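Local coordinates for protein PHB depolymerase (Penicillium funiculosum, PDB 2D81) that hydrolyses the ester bonds of the bacterial biopolyester polyhydroxybutyrate, as a fungal depolymerase with a circularly permuted alpha/beta hydrolase fold, at residues Y94-S99 against S126-T131; G186-F191 against T205-V210. All coordinates share one frame; numbering follows the deposited sequence.

Contact 1: residues Y94-S99 against S126-T131; sequences YMWTGS and SYVTTT
The indole N-H of W96 reaches across to the hydroxyl of T130, with NE1 2.8 Å from OG1. The bond is nearly straight, 171° at the hydrogen. OG1 sits at the edge of the indole and in its plane, in line with the N-H. W96 holds CG anti to its backbone N (chi1 177°), and this swings the indole along the strand to T130, two residues beyond its paired V128. V128 meets two rings of the other strand: CG1 lies 4.0 Å from CD1 of W96, and CG2 lies near CE1 of Y94, obliquely to that ring. Outside the pair, Y162 meets the W96 ring with nearly parallel planes, and its OH bonds to OH of Y94.

The two strands run parallel, in register from Y94 with S126 to G98 with T130. They belong to a beta-alpha-beta unit in which helix 106-116 makes the crossover. N of M95 bonds O of S126, N of V128 bonds O of M95, N of T97 bonds O of V128, and N of T130 bonds O of T97. N of S99 continues the pattern to O of T130 at 3.0 Å.

The other face of the sheet carries M95, T97, Y127 and T129, and helix 106-116 packs on it through M109. The side chains of M95 and Y127 cross at about a right angle. CB of M95 lies 3.6 Å from CD2 of Y127. The M95 chain bends at chi3 (-84°), and its SD lies at the edge of the Y127 ring, 5.3 Å from the centroid, a Met-aromatic contact. T97 and T129 point the same way side by side, with CG2 of T97 3.6 Å from OG1 of T129. OG1 of T97 instead reaches forward along its own strand and donates to O of G98.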
# COMPACT_ATOMS: atom_id res chain seq x y z
N TYR A 94 -4.61 -5.14 8.55
CA TYR A 94 -5.91 -5.20 7.89
C TYR A 94 -5.75 -5.86 6.53
O TYR A 94 -4.84 -5.53 5.78
CB TYR A 94 -6.47 -3.79 7.72
CG TYR A 94 -7.72 -3.73 6.86
CD1 TYR A 94 -8.98 -3.95 7.42
CD2 TYR A 94 -7.64 -3.50 5.49
CE1 TYR A 94 -10.13 -3.93 6.63
CE2 TYR A 94 -8.78 -3.48 4.69
CZ TYR A 94 -10.02 -3.70 5.27
OH TYR A 94 -11.14 -3.69 4.48
N MET A 95 -6.64 -6.79 6.21
CA MET A 95 -6.61 -7.48 4.93
C MET A 95 -8.01 -7.57 4.33
O MET A 95 -8.98 -7.80 5.04
CB MET A 95 -6.03 -8.89 5.10
CG MET A 95 -4.54 -8.89 5.39
SD MET A 95 -3.91 -10.53 5.77
CE MET A 95 -4.29 -10.61 7.52
N TRP A 96 -8.10 -7.37 3.01
CA TRP A 96 -9.39 -7.37 2.32
C TRP A 96 -9.29 -8.09 0.98
O TRP A 96 -8.29 -7.97 0.27
CB TRP A 96 -9.87 -5.94 2.07
CG TRP A 96 -11.16 -5.87 1.29
CD1 TRP A 96 -12.43 -5.95 1.80
CD2 TRP A 96 -11.31 -5.76 -0.13
NE1 TRP A 96 -13.35 -5.89 0.78
CE2 TRP A 96 -12.70 -5.77 -0.41
CE3 TRP A 96 -10.40 -5.65 -1.20
CZ2 TRP A 96 -13.20 -5.67 -1.72
CZ3 TRP A 96 -10.91 -5.55 -2.50
CH2 TRP A 96 -12.29 -5.56 -2.74
N THR A 97 -10.33 -8.83 0.64
CA THR A 97 -10.47 -9.36 -0.70
C THR A 97 -11.93 -9.33 -1.12
O THR A 97 -12.83 -9.43 -0.29
CB THR A 97 -9.96 -10.81 -0.77
OG1 THR A 97 -10.07 -11.29 -2.12
CG2 THR A 97 -10.76 -11.72 0.15
N GLY A 98 -12.16 -9.17 -2.42
CA GLY A 98 -13.48 -9.41 -2.96
C GLY A 98 -13.62 -10.90 -3.21
O GLY A 98 -12.65 -11.56 -3.59
N SER A 99 -14.81 -11.45 -2.99
CA SER A 99 -14.99 -12.89 -3.13
C SER A 99 -14.97 -13.30 -4.60
O SER A 99 -14.72 -14.47 -4.92
CB SER A 99 -16.31 -13.34 -2.48
OG SER A 99 -17.43 -12.90 -3.23
N SER A 126 -7.51 -8.00 11.18
CA SER A 126 -8.86 -8.02 10.62
C SER A 126 -8.80 -8.46 9.16
O SER A 126 -8.15 -7.81 8.34
CB SER A 126 -9.50 -6.63 10.71
OG SER A 126 -10.79 -6.63 10.12
N TYR A 127 -9.47 -9.56 8.85
CA TYR A 127 -9.52 -10.05 7.48
C TYR A 127 -10.96 -10.01 7.01
O TYR A 127 -11.84 -10.65 7.60
CB TYR A 127 -8.97 -11.48 7.41
CG TYR A 127 -8.82 -12.04 6.02
CD1 TYR A 127 -9.91 -12.53 5.31
CD2 TYR A 127 -7.56 -12.12 5.41
CE1 TYR A 127 -9.76 -13.09 4.03
CE2 TYR A 127 -7.40 -12.67 4.14
CZ TYR A 127 -8.50 -13.16 3.46
OH TYR A 127 -8.33 -13.71 2.21
N VAL A 128 -11.21 -9.24 5.96
CA VAL A 128 -12.56 -8.98 5.48
C VAL A 128 -12.74 -9.42 4.03
O VAL A 128 -11.89 -9.17 3.18
CB VAL A 128 -12.90 -7.48 5.59
CG1 VAL A 128 -14.30 -7.21 5.06
CG2 VAL A 128 -12.78 -7.03 7.03
N THR A 129 -13.86 -10.09 3.77
CA THR A 129 -14.24 -10.43 2.41
C THR A 129 -15.55 -9.73 2.05
O THR A 129 -16.53 -9.84 2.78
CB THR A 129 -14.44 -11.96 2.24
OG1 THR A 129 -13.23 -12.64 2.59
CG2 THR A 129 -14.81 -12.30 0.80
N THR A 130 -15.55 -9.00 0.94
CA THR A 130 -16.78 -8.42 0.43
C THR A 130 -17.36 -9.34 -0.63
O THR A 130 -16.74 -9.58 -1.67
CB THR A 130 -16.55 -7.03 -0.17
OG1 THR A 130 -16.14 -6.13 0.87
CG2 THR A 130 -17.82 -6.50 -0.81
N THR A 131 -18.55 -9.86 -0.36
CA THR A 131 -19.21 -10.80 -1.26
C THR A 131 -19.55 -10.13 -2.59
O THR A 131 -20.21 -9.10 -2.62
CB THR A 131 -20.51 -11.35 -0.63
OG1 THR A 131 -20.19 -12.01 0.60
CG2 THR A 131 -21.18 -12.33 -1.58

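Contact 2: residues G186-F191 against T205-V210; sequences GSVLSF and TGYLYV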
# COMPACT_ATOMS: atom_id res chain seq x y z
N GLY A 186 -8.35 20.56 3.51
CA GLY A 186 -6.95 20.69 3.14
C GLY A 186 -6.67 20.68 1.66
O GLY A 186 -7.56 20.93 0.84
N SER A 187 -5.42 20.39 1.30
CA SER A 187 -4.98 20.44 -0.08
C SER A 187 -4.21 19.18 -0.45
O SER A 187 -3.62 18.53 0.41
CB SER A 187 -4.08 21.66 -0.29
OG SER A 187 -4.76 22.86 0.06
N VAL A 188 -4.23 18.84 -1.73
CA VAL A 188 -3.32 17.84 -2.27
C VAL A 188 -2.07 18.55 -2.79
O VAL A 188 -2.14 19.38 -3.69
CB VAL A 188 -3.96 17.06 -3.43
CG1 VAL A 188 -2.94 16.11 -4.05
CG2 VAL A 188 -5.18 16.29 -2.93
N LEU A 189 -0.93 18.22 -2.19
CA LEU A 189 0.34 18.82 -2.59
C LEU A 189 1.05 17.87 -3.55
O LEU A 189 0.85 16.66 -3.50
CB LEU A 189 1.21 19.07 -1.36
CG LEU A 189 0.63 19.94 -0.24
CD1 LEU A 189 1.60 19.98 0.93
CD2 LEU A 189 0.37 21.35 -0.76
N SER A 190 1.88 18.44 -4.43
CA SER A 190 2.75 17.64 -5.28
C SER A 190 4.19 17.87 -4.88
O SER A 190 4.55 18.95 -4.40
CB SER A 190 2.55 18.01 -6.75
OG SER A 190 2.90 19.36 -6.98
N PHE A 191 5.03 16.86 -5.06
CA PHE A 191 6.45 16.98 -4.74
C PHE A 191 7.28 16.14 -5.70
O PHE A 191 6.78 15.18 -6.29
CB PHE A 191 6.70 16.56 -3.29
CG PHE A 191 6.51 15.09 -3.04
CD1 PHE A 191 7.57 14.20 -3.20
CD2 PHE A 191 5.27 14.59 -2.66
CE1 PHE A 191 7.40 12.83 -2.99
CE2 PHE A 191 5.09 13.22 -2.44
CZ PHE A 191 6.15 12.34 -2.61
N THR A 205 6.91 12.75 -10.04
CA THR A 205 6.12 13.55 -9.12
C THR A 205 5.27 12.66 -8.22
O THR A 205 4.65 11.70 -8.70
CB THR A 205 5.19 14.51 -9.90
OG1 THR A 205 5.97 15.29 -10.81
CG2 THR A 205 4.44 15.43 -8.95
N GLY A 206 5.24 12.97 -6.93
CA GLY A 206 4.33 12.28 -6.02
C GLY A 206 3.36 13.26 -5.40
O GLY A 206 3.47 14.47 -5.61
N TYR A 207 2.40 12.75 -4.63
CA TYR A 207 1.38 13.60 -4.03
C TYR A 207 1.14 13.25 -2.57
O TYR A 207 1.47 12.15 -2.12
CB TYR A 207 0.07 13.47 -4.80
CG TYR A 207 0.18 13.89 -6.25
CD1 TYR A 207 0.68 13.02 -7.21
CD2 TYR A 207 -0.17 15.18 -6.64
CE1 TYR A 207 0.84 13.43 -8.53
CE2 TYR A 207 -0.02 15.60 -7.95
CZ TYR A 207 0.49 14.72 -8.90
OH TYR A 207 0.66 15.15 -10.19
N LEU A 208 0.57 14.20 -1.83
CA LEU A 208 0.13 13.93 -0.46
C LEU A 208 -1.04 14.83 -0.11
O LEU A 208 -1.07 16.01 -0.48
CB LEU A 208 1.27 14.16 0.55
CG LEU A 208 1.89 15.56 0.67
CD1 LEU A 208 2.59 15.69 2.03
CD2 LEU A 208 2.87 15.79 -0.46
N TYR A 209 -2.01 14.27 0.60
CA TYR A 209 -3.12 15.06 1.10
C TYR A 209 -2.82 15.55 2.51
O TYR A 209 -2.52 14.76 3.40
CB TYR A 209 -4.42 14.25 1.13
CG TYR A 209 -5.56 15.07 1.68
CD1 TYR A 209 -6.05 16.17 0.97
CD2 TYR A 209 -6.08 14.81 2.94
CE1 TYR A 209 -7.02 17.01 1.52
CE2 TYR A 209 -7.05 15.65 3.51
CZ TYR A 209 -7.51 16.74 2.79
OH TYR A 209 -8.45 17.58 3.33
N VAL A 210 -2.91 16.87 2.70
CA VAL A 210 -2.62 17.48 3.99
C VAL A 210 -3.84 18.23 4.52
O VAL A 210 -4.21 19.28 3.98
CB VAL A 210 -1.44 18.47 3.89
CG1 VAL A 210 -1.17 19.11 5.25
CG2 VAL A 210 -0.19 17.75 3.40
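F191 lays its ring over G206, with CA of G206 4.0 Å from the ring centroid in a CH-pi contact. The two belong to an antiparallel strand pair at one edge of the mixed sheet of the alpha/beta hydrolase fold, with 187-192 the outermost strand. Its hydrogen-bonded pairs are S187 with V210, L189 with L208 and F191 with G206. The phenyl reaches G206 because CG of F191 stands between its backbone N and carbonyl carbon (chi1 69°). CE2 of F191 also lies close to the G206-Y207 peptide. L208 crosses F191 at about a right angle and sets CD2 3.5 Å from CD2 of the phenyl. On this same face L189 places CD1 against CG2 of V210.

V188, S190, Y207 and Y209 occupy the other face. V188 divides its methyls between two tyrosines: CG1 lies obliquely against Y207, while CG2 meets the edge of the Y209 ring. CB of S190 packs on CE2 of Y207, whose ring also stacks with Y234. Y209 extends alongside the start of the neighbouring strand, and its hydroxyl bonds both N of G186 and OD2 of D252. Replacing Y209 with an alanine is likely to leave N of G186 and the D252 carboxylate without this partner and to open a gap beside V188. The G186 bond is bent, 139° at the hydrogen, with N of G186 3.0 Å from OH of Y209.

Overall arrangement
Both contacts belong to the same eight-stranded mixed sheet and lie at its two extremes. Strand 125-130 of contact 1 is outermost at one end, and contact 2 closes the other. Their centres are 29 Å apart, on opposite sides of the chain's centre, and their nearest atoms are about 19 Å apart. Strands 39-43, 13-18, 221-227 and 256-260 lie between them, and the sheet changes from parallel to antiparallel after strand 256-260. The bound hydroxybutyrate trimer is about 11 Å from the side chain of W96 in contact 1. Neither contact supplies a residue to the trimer's pocket.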